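Local atomic coordinates of Non-sulfated chondroitin lyase E66 (Autographa californica nucleopolyhedrovirus, PDB entry 3VSN), a protein that cleaves non-sulfated chondroitin as a lyase, is a component of the polyhedra envelope and plays an essential role in oral infectivity of the virus. Residues C445-D450 against I576-G581; G452-Y457 against L565-V570; V197-S202 against Q217-I222. All coordinates share one frame; numbering follows the deposited sequence.

Overall arrangement
Contacts 1 and 2 lie side by side in the beta-sandwich part of the lyase, their centres 6 Å apart, and join the same two antiparallel sheets. One sheet supplies the neighbouring strands 440-449 and 452-461, the other the neighbouring strands 566-569 and 575-579; along the chain contact 2 is nested within the loop closed by contact 1. Contact 3 closes earlier, between helices 189-205 and 217-225 of the N-terminal helical domain. It lies on the opposite side of the chain's centre, its centre 51 Å from that of contact 1 and 54 Å from that of contact 2. The first two thus pack sheets face to face, while contact 3 packs helices of the domain carrying catalytic N191.

Contact 1: C445-D450 against I576-G581; sequences CTLFYD and IYVNVG
L447 and Y449 meet V578 and V580 in the core of a beta-sandwich, where strand 440-449 of one antiparallel sheet faces strand 575-579 of another. No hydrogen bond joins the segments; branched aliphatic chains and one ring do the work. L447 reaches across with CD2, which touches V578 CG1 at 3.8 Å and V580 CG2 at 3.7 Å, so a single methyl bridges two valines. The other branch of V580 lies over a face of the Y449 ring: CG1 is 3.8 Å from the ring centroid and 24° off its normal, a CH-pi contact displaced toward the CD2 rim. Y449 takes the chi1 of 59° that sets CG between the backbone N and the carbonyl carbon, placing the ring beside V580, to which chi2 turns one face. Tyrosine suits the place because its flat body is buried while its OH bonds to D563 OD2. Further out, A586 packs on L447 and F588 on V578, both from strand 584-589. V580 itself sits just past its strand, where the chain turns through an Asx turn: G581 N donates to N579 OD1 at 3.0 Å, from a position 45° out of the amide's carbonyl plane.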
ATOM      1  N   CYS A 445     -10.530  18.423   4.011  1.00 11.07           N
ATOM      2  CA  CYS A 445     -10.932  17.929   5.323  1.00 11.11           C
ATOM      3  C   CYS A 445     -11.591  16.568   5.147  1.00 10.96           C
ATOM      4  O   CYS A 445     -12.631  16.469   4.499  1.00 10.89           O
ATOM      5  CB  CYS A 445     -11.945  18.882   5.965  1.00 11.25           C
ATOM      6  SG  CYS A 445     -11.424  20.604   6.124  1.00 11.80           S
ATOM      7  N   THR A 446     -10.996  15.524   5.716  1.00 10.89           N
ATOM      8  CA  THR A 446     -11.593  14.189   5.645  1.00 10.83           C
ATOM      9  C   THR A 446     -11.799  13.629   7.045  1.00 10.90           C
ATOM     10  O   THR A 446     -10.923  13.756   7.893  1.00 10.90           O
ATOM     11  CB  THR A 446     -10.717  13.208   4.838  1.00 10.90           C
ATOM     12  OG1 THR A 446     -10.182  13.867   3.686  1.00 10.94           O
ATOM     13  CG2 THR A 446     -11.524  11.988   4.398  1.00 11.04           C
ATOM     14  N   LEU A 447     -12.958  13.018   7.282  1.00 10.78           N
ATOM     15  CA  LEU A 447     -13.210  12.322   8.537  1.00 10.92           C
ATOM     16  C   LEU A 447     -13.714  10.905   8.276  1.00 11.06           C
ATOM     17  O   LEU A 447     -14.726  10.722   7.595  1.00 11.05           O
ATOM     18  CB  LEU A 447     -14.213  13.105   9.401  1.00 10.80           C
ATOM     19  CG  LEU A 447     -14.648  12.473  10.728  1.00 10.81           C
ATOM     20  CD1 LEU A 447     -13.513  12.478  11.746  1.00 10.68           C
ATOM     21  CD2 LEU A 447     -15.871  13.192  11.282  1.00 10.86           C
ATOM     22  N   PHE A 448     -12.999   9.915   8.813  1.00 11.24           N
ATOM     23  CA  PHE A 448     -13.447   8.518   8.787  1.00 11.43           C
ATOM     24  C   PHE A 448     -14.097   8.175  10.126  1.00 11.43           C
ATOM     25  O   PHE A 448     -13.584   8.552  11.184  1.00 11.32           O
ATOM     26  CB  PHE A 448     -12.277   7.548   8.544  1.00 11.80           C
ATOM     27  CG  PHE A 448     -11.640   7.659   7.181  1.00 12.25           C
ATOM     28  CD1 PHE A 448     -12.316   7.246   6.037  1.00 12.30           C
ATOM     29  CD2 PHE A 448     -10.339   8.136   7.048  1.00 12.62           C
ATOM     30  CE1 PHE A 448     -11.719   7.337   4.785  1.00 12.60           C
ATOM     31  CE2 PHE A 448      -9.733   8.226   5.799  1.00 12.82           C
ATOM     32  CZ  PHE A 448     -10.428   7.831   4.664  1.00 12.87           C
ATOM     33  N   TYR A 449     -15.210   7.447  10.075  1.00 11.35           N
ATOM     34  CA  TYR A 449     -15.931   7.007  11.274  1.00 11.58           C
ATOM     35  C   TYR A 449     -16.708   5.726  10.947  1.00 11.59           C
ATOM     36  O   TYR A 449     -16.709   5.283   9.800  1.00 11.53           O
ATOM     37  CB  TYR A 449     -16.889   8.115  11.745  1.00 11.76           C
ATOM     38  CG  TYR A 449     -17.903   8.497  10.689  1.00 11.88           C
ATOM     39  CD1 TYR A 449     -17.609   9.469   9.725  1.00 12.02           C
ATOM     40  CD2 TYR A 449     -19.145   7.863  10.626  1.00 12.00           C
ATOM     41  CE1 TYR A 449     -18.530   9.800   8.738  1.00 11.99           C
ATOM     42  CE2 TYR A 449     -20.068   8.186   9.644  1.00 12.07           C
ATOM     43  CZ  TYR A 449     -19.760   9.157   8.711  1.00 12.05           C
ATOM     44  OH  TYR A 449     -20.687   9.483   7.744  1.00 12.54           O
ATOM     45  N   ASP A 450     -17.365   5.122  11.935  1.00 11.83           N
ATOM     46  CA  ASP A 450     -18.247   3.985  11.653  1.00 12.26           C
ATOM     47  C   ASP A 450     -19.650   4.527  11.339  1.00 12.15           C
ATOM     48  O   ASP A 450     -20.262   5.109  12.225  1.00 12.19           O
ATOM     49  CB  ASP A 450     -18.305   3.030  12.857  1.00 12.55           C
ATOM     50  CG  ASP A 450     -16.937   2.468  13.244  1.00 12.97           C
ATOM     51  OD1 ASP A 450     -16.102   2.200  12.358  1.00 13.09           O
ATOM     52  OD2 ASP A 450     -16.704   2.264  14.450  1.00 13.52           O
ATOM     53  N   ILE A 576     -14.526  24.533  10.753  1.00 11.68           N
ATOM     54  CA  ILE A 576     -15.510  23.516  10.355  1.00 11.30           C
ATOM     55  C   ILE A 576     -15.734  22.453  11.429  1.00 11.06           C
ATOM     56  O   ILE A 576     -14.843  21.655  11.726  1.00 10.85           O
ATOM     57  CB  ILE A 576     -15.115  22.812   9.029  1.00 11.26           C
ATOM     58  CG1 ILE A 576     -14.784  23.836   7.927  1.00 11.25           C
ATOM     59  CG2 ILE A 576     -16.202  21.833   8.584  1.00 11.33           C
ATOM     60  CD1 ILE A 576     -15.900  24.805   7.594  1.00 11.28           C
ATOM     61  N   TYR A 577     -16.947  22.440  11.975  1.00 10.80           N
ATOM     62  CA  TYR A 577     -17.344  21.493  13.014  1.00 10.77           C
ATOM     63  C   TYR A 577     -18.198  20.377  12.413  1.00 10.90           C
ATOM     64  O   TYR A 577     -19.223  20.648  11.779  1.00 11.22           O
ATOM     65  CB  TYR A 577     -18.091  22.256  14.130  1.00 10.63           C
ATOM     66  CG  TYR A 577     -18.909  21.435  15.120  1.00 10.57           C
ATOM     67  CD1 TYR A 577     -18.462  20.195  15.594  1.00 10.64           C
ATOM     68  CD2 TYR A 577     -20.116  21.928  15.613  1.00 10.59           C
ATOM     69  CE1 TYR A 577     -19.212  19.462  16.505  1.00 10.63           C
ATOM     70  CE2 TYR A 577     -20.867  21.204  16.530  1.00 10.59           C
ATOM     71  CZ  TYR A 577     -20.414  19.973  16.969  1.00 10.57           C
ATOM     72  OH  TYR A 577     -21.160  19.258  17.878  1.00 10.56           O
ATOM     73  N   VAL A 578     -17.763  19.130  12.601  1.00 10.84           N
ATOM     74  CA  VAL A 578     -18.528  17.969  12.158  1.00 10.98           C
ATOM     75  C   VAL A 578     -19.028  17.187  13.369  1.00 11.24           C
ATOM     76  O   VAL A 578     -18.241  16.755  14.210  1.00 11.16           O
ATOM     77  CB  VAL A 578     -17.710  17.035  11.230  1.00 10.94           C
ATOM     78  CG1 VAL A 578     -18.567  15.871  10.740  1.00 10.93           C
ATOM     79  CG2 VAL A 578     -17.151  17.809  10.046  1.00 10.86           C
ATOM     80  N   ASN A 579     -20.344  17.038  13.463  1.00 11.53           N
ATOM     81  CA  ASN A 579     -20.941  16.170  14.466  1.00 12.06           C
ATOM     82  C   ASN A 579     -21.541  14.962  13.757  1.00 12.35           C
ATOM     83  O   ASN A 579     -22.570  15.076  13.089  1.00 12.43           O
ATOM     84  CB  ASN A 579     -21.997  16.924  15.292  1.00 12.09           C
ATOM     85  CG  ASN A 579     -22.537  16.104  16.459  1.00 12.30           C
ATOM     86  OD1 ASN A 579     -22.222  14.919  16.607  1.00 12.27           O
ATOM     87  ND2 ASN A 579     -23.360  16.735  17.295  1.00 12.26           N
ATOM     88  N   VAL A 580     -20.883  13.811  13.892  1.00 12.60           N
ATOM     89  CA  VAL A 580     -21.337  12.579  13.241  1.00 12.97           C
ATOM     90  C   VAL A 580     -22.694  12.141  13.792  1.00 13.19           C
ATOM     91  O   VAL A 580     -23.493  11.532  13.080  1.00 13.08           O
ATOM     92  CB  VAL A 580     -20.303  11.435  13.385  1.00 13.00           C
ATOM     93  CG1 VAL A 580     -20.792  10.180  12.683  1.00 13.10           C
ATOM     94  CG2 VAL A 580     -18.955  11.856  12.818  1.00 12.95           C
ATOM     95  N   GLY A 581     -22.944  12.466  15.059  1.00 13.45           N
ATOM     96  CA  GLY A 581     -24.211  12.155  15.709  1.00 14.15           C
ATOM     97  C   GLY A 581     -24.193  10.822  16.431  1.00 14.57           C
ATOM     98  O   GLY A 581     -25.219  10.381  16.943  1.00 14.92           O
TER

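Contact 2: G452-Y457 against L565-V570; sequences GMFQLY and LRAFRV
The beta-sandwich core, at the place where strand 452-461 of one sheet faces the edge strand 566-569 of the other, is formed here by F454 against L565 and A567. L565 lies in the loop just before that edge strand, A567 within it. All three are buried, and the contact consists of carbon atoms. F454 carries its side of it alone: CG lies anti to the backbone N (chi1 163°), which extends the ring along the opposing chain so that it meets two residues in succession. Near the root of the side chain, F454 CB touches L565 CD1 at 3.8 Å, while ring atom F454 CD2 lies 3.9 Å from L565 CD2. The leucine therefore applies both of its methyls, and its side chain crosses that of the phenylalanine at about a right angle. Farther along the ring, F454 CE2 meets A567 CB at 3.8 Å. Both L565 CD2 and A567 CB approach the ring obliquely. The residue types fit the distances: the long leucine reaches to the base of the aromatic side chain, whereas the single methyl of alanine is enough beside its far end. The outward side of this edge strand has another character. R566 folds back on its own chain, and its NH1 donates to L565 O at 2.9 Å; the acceptor lies nearly in the guanidinium plane, although the nitrogen stands above the plane of the carbonyl. On either side of F454's strand run 440-449, paired through F454 with L447, and 550-558, whose C553 packs on F454. V578 of strand 575-579 packs on both F454 and L565, and Y449 of strand 440-449 also touches L565, tying this contact to its neighbours in both sheets.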
ATOM      1  N   GLY A 452     -18.724   5.499   7.776  1.00 11.45           N
ATOM      2  CA  GLY A 452     -18.666   6.396   6.635  1.00 11.24           C
ATOM      3  C   GLY A 452     -17.487   7.340   6.619  1.00 10.97           C
ATOM      4  O   GLY A 452     -16.557   7.210   7.410  1.00 10.69           O
ATOM      5  N   MET A 453     -17.551   8.308   5.712  1.00 10.87           N
ATOM      6  CA  MET A 453     -16.459   9.234   5.473  1.00 10.87           C
ATOM      7  C   MET A 453     -17.037  10.565   5.023  1.00 10.76           C
ATOM      8  O   MET A 453     -17.824  10.609   4.081  1.00 10.84           O
ATOM      9  CB  MET A 453     -15.528   8.687   4.384  1.00 11.19           C
ATOM     10  CG  MET A 453     -14.316   9.563   4.094  1.00 11.55           C
ATOM     11  SD  MET A 453     -13.693   9.378   2.406  1.00 12.03           S
ATOM     12  CE  MET A 453     -14.927  10.334   1.518  1.00 11.72           C
ATOM     13  N   PHE A 454     -16.640  11.633   5.707  1.00 10.33           N
ATOM     14  CA  PHE A 454     -16.990  13.001   5.345  1.00 10.27           C
ATOM     15  C   PHE A 454     -15.813  13.615   4.586  1.00 10.11           C
ATOM     16  O   PHE A 454     -14.661  13.426   4.973  1.00  9.95           O
ATOM     17  CB  PHE A 454     -17.290  13.793   6.626  1.00 10.38           C
ATOM     18  CG  PHE A 454     -17.277  15.288   6.458  1.00 10.57           C
ATOM     19  CD1 PHE A 454     -16.111  16.024   6.686  1.00 10.66           C
ATOM     20  CD2 PHE A 454     -18.440  15.968   6.116  1.00 10.59           C
ATOM     21  CE1 PHE A 454     -16.105  17.404   6.556  1.00 10.73           C
ATOM     22  CE2 PHE A 454     -18.440  17.347   5.985  1.00 10.66           C
ATOM     23  CZ  PHE A 454     -17.275  18.068   6.203  1.00 10.75           C
ATOM     24  N   GLN A 455     -16.107  14.331   3.502  1.00  9.93           N
ATOM     25  CA  GLN A 455     -15.082  15.029   2.726  1.00  9.98           C
ATOM     26  C   GLN A 455     -15.527  16.447   2.395  1.00 10.02           C
ATOM     27  O   GLN A 455     -16.586  16.649   1.802  1.00 10.02           O
ATOM     28  CB  GLN A 455     -14.742  14.271   1.432  1.00  9.90           C
ATOM     29  CG  GLN A 455     -13.785  15.012   0.489  1.00 10.05           C
ATOM     30  CD  GLN A 455     -12.394  15.221   1.075  1.00 10.16           C
ATOM     31  OE1 GLN A 455     -11.891  14.380   1.818  1.00 10.18           O
ATOM     32  NE2 GLN A 455     -11.764  16.346   0.736  1.00 10.18           N
ATOM     33  N   LEU A 456     -14.718  17.422   2.798  1.00 10.04           N
ATOM     34  CA  LEU A 456     -14.926  18.808   2.407  1.00 10.03           C
ATOM     35  C   LEU A 456     -13.660  19.341   1.749  1.00 10.05           C
ATOM     36  O   LEU A 456     -12.586  19.281   2.337  1.00  9.92           O
ATOM     37  CB  LEU A 456     -15.285  19.680   3.623  1.00 10.05           C
ATOM     38  CG  LEU A 456     -15.245  21.209   3.439  1.00 10.05           C
ATOM     39  CD1 LEU A 456     -16.314  21.694   2.465  1.00 10.00           C
ATOM     40  CD2 LEU A 456     -15.372  21.936   4.771  1.00 10.11           C
ATOM     41  N   TYR A 457     -13.790  19.845   0.525  1.00 10.08           N
ATOM     42  CA  TYR A 457     -12.738  20.650  -0.072  1.00 10.32           C
ATOM     43  C   TYR A 457     -13.215  22.087  -0.039  1.00 10.47           C
ATOM     44  O   TYR A 457     -14.363  22.365  -0.391  1.00 10.26           O
ATOM     45  CB  TYR A 457     -12.506  20.285  -1.537  1.00 10.23           C
ATOM     46  CG  TYR A 457     -11.746  19.014  -1.843  1.00 10.22           C
ATOM     47  CD1 TYR A 457     -10.371  18.904  -1.597  1.00 10.30           C
ATOM     48  CD2 TYR A 457     -12.388  17.947  -2.463  1.00 10.14           C
ATOM     49  CE1 TYR A 457      -9.674  17.745  -1.929  1.00 10.18           C
ATOM     50  CE2 TYR A 457     -11.706  16.789  -2.795  1.00 10.24           C
ATOM     51  CZ  TYR A 457     -10.351  16.690  -2.529  1.00 10.30           C
ATOM     52  OH  TYR A 457      -9.685  15.527  -2.866  1.00 10.29           O
ATOM     53  N   LEU A 565     -24.980  12.482  10.103  1.00 14.71           N
ATOM     54  CA  LEU A 565     -23.867  13.425  10.169  1.00 14.25           C
ATOM     55  C   LEU A 565     -24.302  14.830   9.740  1.00 14.18           C
ATOM     56  O   LEU A 565     -25.011  14.996   8.748  1.00 14.08           O
ATOM     57  CB  LEU A 565     -22.701  12.932   9.302  1.00 13.83           C
ATOM     58  CG  LEU A 565     -21.441  13.796   9.208  1.00 13.66           C
ATOM     59  CD1 LEU A 565     -20.225  12.917   8.956  1.00 13.18           C
ATOM     60  CD2 LEU A 565     -21.579  14.852   8.113  1.00 13.64           C
ATOM     61  N   ARG A 566     -23.878  15.832  10.507  1.00 14.25           N
ATOM     62  CA  ARG A 566     -24.078  17.231  10.146  1.00 14.53           C
ATOM     63  C   ARG A 566     -22.747  17.967  10.253  1.00 13.76           C
ATOM     64  O   ARG A 566     -21.881  17.576  11.036  1.00 13.56           O
ATOM     65  CB  ARG A 566     -25.131  17.885  11.054  1.00 15.43           C
ATOM     66  CG  ARG A 566     -26.509  17.231  11.033  1.00 16.99           C
ATOM     67  CD  ARG A 566     -27.236  17.450   9.709  1.00 18.84           C
ATOM     68  NE  ARG A 566     -28.575  16.851   9.704  1.00 20.10           N
ATOM     69  CZ  ARG A 566     -28.857  15.612   9.301  1.00 21.18           C
ATOM     70  NH1 ARG A 566     -27.897  14.806   8.852  1.00 21.51           N
ATOM     71  NH2 ARG A 566     -30.111  15.174   9.346  1.00 21.64           N
ATOM     72  N   ALA A 567     -22.577  19.014   9.450  1.00 13.07           N
ATOM     73  CA  ALA A 567     -21.368  19.831   9.499  1.00 12.82           C
ATOM     74  C   ALA A 567     -21.738  21.306   9.519  1.00 12.89           C
ATOM     75  O   ALA A 567     -22.762  21.705   8.966  1.00 12.85           O
ATOM     76  CB  ALA A 567     -20.445  19.520   8.330  1.00 12.73           C
ATOM     77  N   PHE A 568     -20.899  22.109  10.163  1.00 12.80           N
ATOM     78  CA  PHE A 568     -21.213  23.512  10.405  1.00 13.09           C
ATOM     79  C   PHE A 568     -19.989  24.376  10.190  1.00 13.47           C
ATOM     80  O   PHE A 568     -18.869  23.978  10.524  1.00 13.04           O
ATOM     81  CB  PHE A 568     -21.707  23.720  11.840  1.00 12.92           C
ATOM     82  CG  PHE A 568     -22.850  22.825  12.238  1.00 12.93           C
ATOM     83  CD1 PHE A 568     -24.163  23.183  11.954  1.00 12.91           C
ATOM     84  CD2 PHE A 568     -22.613  21.630  12.914  1.00 12.96           C
ATOM     85  CE1 PHE A 568     -25.219  22.362  12.324  1.00 13.03           C
ATOM     86  CE2 PHE A 568     -23.666  20.806  13.291  1.00 13.01           C
ATOM     87  CZ  PHE A 568     -24.970  21.174  12.997  1.00 13.00           C
ATOM     88  N   ARG A 569     -20.214  25.554   9.617  1.00 14.24           N
ATOM     89  CA  ARG A 569     -19.205  26.599   9.582  1.00 15.30           C
ATOM     90  C   ARG A 569     -19.466  27.467  10.816  1.00 15.30           C
ATOM     91  O   ARG A 569     -20.464  28.192  10.873  1.00 14.80           O
ATOM     92  CB  ARG A 569     -19.325  27.411   8.291  1.00 16.52           C
ATOM     93  CG  ARG A 569     -18.313  28.538   8.157  1.00 18.67           C
ATOM     94  CD  ARG A 569     -18.763  29.557   7.125  1.00 20.76           C
ATOM     95  NE  ARG A 569     -18.012  30.811   7.229  1.00 22.69           N
ATOM     96  CZ  ARG A 569     -18.368  31.849   7.983  1.00 23.27           C
ATOM     97  NH1 ARG A 569     -19.473  31.806   8.718  1.00 23.83           N
ATOM     98  NH2 ARG A 569     -17.609  32.939   8.004  1.00 24.13           N
ATOM     99  N   VAL A 570     -18.586  27.369  11.809  1.00 15.26           N
ATOM    100  CA  VAL A 570     -18.822  28.021  13.104  1.00 15.70           C
ATOM    101  C   VAL A 570     -18.176  29.406  13.177  1.00 16.54           C
ATOM    102  O   VAL A 570     -16.988  29.534  13.484  1.00 16.02           O
ATOM    103  CB  VAL A 570     -18.380  27.133  14.297  1.00 15.45           C
ATOM    104  CG1 VAL A 570     -18.706  27.804  15.629  1.00 15.29           C
ATOM    105  CG2 VAL A 570     -19.048  25.766  14.223  1.00 15.27           C
TER

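Contact 3: V197-S202 against Q217-I222; sequences VPYTYS and QGIQEI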
ATOM      1  N   VAL A 197      18.325 -16.836   1.365  1.00 17.28           N
ATOM      2  CA  VAL A 197      17.492 -17.922   1.886  1.00 17.28           C
ATOM      3  C   VAL A 197      17.931 -19.310   1.372  1.00 17.22           C
ATOM      4  O   VAL A 197      18.234 -20.189   2.185  1.00 17.13           O
ATOM      5  CB  VAL A 197      15.979 -17.669   1.648  1.00 17.22           C
ATOM      6  CG1 VAL A 197      15.150 -18.849   2.133  1.00 17.23           C
ATOM      7  CG2 VAL A 197      15.531 -16.388   2.342  1.00 17.42           C
ATOM      8  N   PRO A 198      17.966 -19.517   0.034  1.00 17.14           N
ATOM      9  CA  PRO A 198      18.483 -20.804  -0.444  1.00 17.17           C
ATOM     10  C   PRO A 198      19.984 -20.981  -0.206  1.00 17.52           C
ATOM     11  O   PRO A 198      20.437 -22.114  -0.024  1.00 17.52           O
ATOM     12  CB  PRO A 198      18.171 -20.786  -1.946  1.00 17.12           C
ATOM     13  CG  PRO A 198      17.994 -19.347  -2.291  1.00 17.18           C
ATOM     14  CD  PRO A 198      17.385 -18.728  -1.069  1.00 17.05           C
ATOM     15  N   TYR A 199      20.746 -19.886  -0.197  1.00 17.91           N
ATOM     16  CA  TYR A 199      22.172 -19.996   0.123  1.00 18.39           C
ATOM     17  C   TYR A 199      22.390 -20.560   1.527  1.00 18.55           C
ATOM     18  O   TYR A 199      23.171 -21.501   1.701  1.00 18.86           O
ATOM     19  CB  TYR A 199      22.937 -18.676  -0.036  1.00 18.81           C
ATOM     20  CG  TYR A 199      24.369 -18.804   0.454  1.00 19.20           C
ATOM     21  CD1 TYR A 199      25.343 -19.415  -0.338  1.00 19.36           C
ATOM     22  CD2 TYR A 199      24.737 -18.359   1.726  1.00 19.37           C
ATOM     23  CE1 TYR A 199      26.646 -19.560   0.115  1.00 19.61           C
ATOM     24  CE2 TYR A 199      26.039 -18.495   2.185  1.00 19.58           C
ATOM     25  CZ  TYR A 199      26.987 -19.093   1.372  1.00 19.79           C
ATOM     26  OH  TYR A 199      28.277 -19.233   1.819  1.00 20.34           O
ATOM     27  N   THR A 200      21.714 -19.980   2.519  1.00 17.93           N
ATOM     28  CA  THR A 200      21.817 -20.457   3.899  1.00 17.89           C
ATOM     29  C   THR A 200      21.467 -21.943   3.998  1.00 17.74           C
ATOM     30  O   THR A 200      22.179 -22.710   4.654  1.00 17.65           O
ATOM     31  CB  THR A 200      20.934 -19.633   4.858  1.00 17.97           C
ATOM     32  OG1 THR A 200      21.390 -18.279   4.873  1.00 18.31           O
ATOM     33  CG2 THR A 200      21.000 -20.185   6.279  1.00 18.22           C
ATOM     34  N   TYR A 201      20.380 -22.341   3.337  1.00 17.03           N
ATOM     35  CA  TYR A 201      19.989 -23.744   3.296  1.00 16.90           C
ATOM     36  C   TYR A 201      21.069 -24.632   2.660  1.00 16.94           C
ATOM     37  O   TYR A 201      21.352 -25.719   3.170  1.00 16.92           O
ATOM     38  CB  TYR A 201      18.638 -23.934   2.594  1.00 16.42           C
ATOM     39  CG  TYR A 201      18.205 -25.386   2.522  1.00 16.14           C
ATOM     40  CD1 TYR A 201      17.989 -26.131   3.685  1.00 15.93           C
ATOM     41  CD2 TYR A 201      18.027 -26.018   1.293  1.00 16.02           C
ATOM     42  CE1 TYR A 201      17.604 -27.463   3.619  1.00 16.08           C
ATOM     43  CE2 TYR A 201      17.641 -27.346   1.218  1.00 15.79           C
ATOM     44  CZ  TYR A 201      17.437 -28.063   2.378  1.00 15.93           C
ATOM     45  OH  TYR A 201      17.048 -29.377   2.289  1.00 16.45           O
ATOM     46  N   SER A 202      21.680 -24.164   1.572  1.00 17.21           N
ATOM     47  CA  SER A 202      22.751 -24.928   0.919  1.00 17.95           C
ATOM     48  C   SER A 202      23.939 -25.150   1.858  1.00 18.25           C
ATOM     49  O   SER A 202      24.542 -26.223   1.855  1.00 17.93           O
ATOM     50  CB  SER A 202      23.197 -24.284  -0.402  1.00 18.03           C
ATOM     51  OG  SER A 202      23.955 -23.104  -0.194  1.00 18.68           O
ATOM     52  N   GLN A 217      30.726 -13.076   5.541  1.00 28.83           N
ATOM     53  CA  GLN A 217      30.668 -11.694   5.054  1.00 29.39           C
ATOM     54  C   GLN A 217      29.374 -11.388   4.289  1.00 28.60           C
ATOM     55  O   GLN A 217      28.756 -10.340   4.503  1.00 27.88           O
ATOM     56  CB  GLN A 217      31.894 -11.387   4.182  1.00 31.04           C
ATOM     57  CG  GLN A 217      31.915  -9.991   3.559  1.00 33.17           C
ATOM     58  CD  GLN A 217      33.077  -9.788   2.593  1.00 34.84           C
ATOM     59  OE1 GLN A 217      33.947 -10.650   2.445  1.00 36.68           O
ATOM     60  NE2 GLN A 217      33.094  -8.637   1.931  1.00 35.51           N
ATOM     61  N   GLY A 218      28.981 -12.305   3.403  1.00 27.05           N
ATOM     62  CA  GLY A 218      27.766 -12.149   2.599  1.00 26.00           C
ATOM     63  C   GLY A 218      26.502 -12.056   3.437  1.00 25.34           C
ATOM     64  O   GLY A 218      25.647 -11.204   3.190  1.00 25.49           O
ATOM     65  N   ILE A 219      26.394 -12.932   4.433  1.00 24.89           N
ATOM     66  CA  ILE A 219      25.258 -12.949   5.356  1.00 24.96           C
ATOM     67  C   ILE A 219      25.221 -11.670   6.204  1.00 25.66           C
ATOM     68  O   ILE A 219      24.147 -11.126   6.469  1.00 25.33           O
ATOM     69  CB  ILE A 219      25.264 -14.231   6.233  1.00 24.54           C
ATOM     70  CG1 ILE A 219      25.021 -15.484   5.370  1.00 24.02           C
ATOM     71  CG2 ILE A 219      24.250 -14.153   7.372  1.00 24.49           C
ATOM     72  CD1 ILE A 219      23.606 -15.648   4.842  1.00 23.64           C
ATOM     73  N   GLN A 220      26.399 -11.185   6.600  1.00 26.14           N
ATOM     74  CA  GLN A 220      26.514  -9.927   7.345  1.00 26.49           C
ATOM     75  C   GLN A 220      25.981  -8.736   6.543  1.00 26.13           C
ATOM     76  O   GLN A 220      25.341  -7.847   7.104  1.00 26.53           O
ATOM     77  CB  GLN A 220      27.959  -9.680   7.790  1.00 27.03           C
ATOM     78  CG  GLN A 220      28.441 -10.616   8.891  1.00 27.68           C
ATOM     79  CD  GLN A 220      27.847 -10.296  10.252  1.00 28.48           C
ATOM     80  OE1 GLN A 220      27.225 -11.148  10.887  1.00 29.37           O
ATOM     81  NE2 GLN A 220      28.037  -9.062  10.707  1.00 28.60           N
ATOM     82  N   GLU A 221      26.235  -8.733   5.236  1.00 25.86           N
ATOM     83  CA  GLU A 221      25.690  -7.710   4.343  1.00 25.73           C
ATOM     84  C   GLU A 221      24.158  -7.764   4.305  1.00 25.38           C
ATOM     85  O   GLU A 221      23.492  -6.725   4.367  1.00 24.57           O
ATOM     86  CB  GLU A 221      26.264  -7.848   2.931  1.00 26.47           C
ATOM     87  CG  GLU A 221      27.739  -7.489   2.828  1.00 27.49           C
ATOM     88  CD  GLU A 221      28.308  -7.656   1.430  1.00 28.23           C
ATOM     89  OE1 GLU A 221      27.541  -7.890   0.471  1.00 28.27           O
ATOM     90  OE2 GLU A 221      29.543  -7.545   1.286  1.00 29.33           O
ATOM     91  N   ILE A 222      23.614  -8.979   4.218  1.00 24.47           N
ATOM     92  CA  ILE A 222      22.164  -9.183   4.192  1.00 24.39           C
ATOM     93  C   ILE A 222      21.517  -8.777   5.520  1.00 24.67           C
ATOM     94  O   ILE A 222      20.465  -8.132   5.522  1.00 24.49           O
ATOM     95  CB  ILE A 222      21.786 -10.634   3.795  1.00 23.91           C
ATOM     96  CG1 ILE A 222      22.154 -10.890   2.328  1.00 23.44           C
ATOM     97  CG2 ILE A 222      20.298 -10.897   4.019  1.00 23.63           C
ATOM     98  CD1 ILE A 222      22.095 -12.344   1.912  1.00 23.14           C
TER
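I219 brings one methyl, CD1, up against both T200 and Y199, joining helix 217-225 to helix 189-205 in the alpha-helical domain, part of the alpha/alpha toroid of this polysaccharide lyase. The direct contacts are of van der Waals kind. I219 CD1, at the end of the longer isoleucine branch, comes to 3.4 Å from T200 OG1, and the two side chains cross at about a right angle. The same CD1 lies 4.3 Å from Y199 CD2, near the plane of the ring, so that it touches the edge of the tyrosine. Isoleucine suits the place because its longer branch spans the gap to the other helix and ends in a nonpolar methyl that can meet both the ring edge and the threonine.

Hydrogen bonds act within the helices or reach nearby residues. With chi1 at -63°, T200 holds OG1 beside its backbone N, where the hydroxyl bonds to G196 O one turn back. Y199 sends its OH to E216 OE1, just ahead of the second helix, which links the two elements at the far end of the ring. S202 OG donates to Y199 O at 2.6 Å, tilted 16° from the carbonyl plane, and also bonds to R206 NH1.

Backbone geometry adds one feature: P198 cannot donate a hydrogen bond, and the first helix is kinked there. Y268 and F269 of helix 262-269 pack on T200 and I219 respectively, and I213 touches both. The Y199 side chain is about 12 Å from that of the catalytic N191, which belongs to the same helix.

Because the buried threonine hydroxyl is satisfied by its own helix and the tyrosine hydroxyl by E216, both side chains can present themselves to an isoleucine methyl without leaving a polar group stranded.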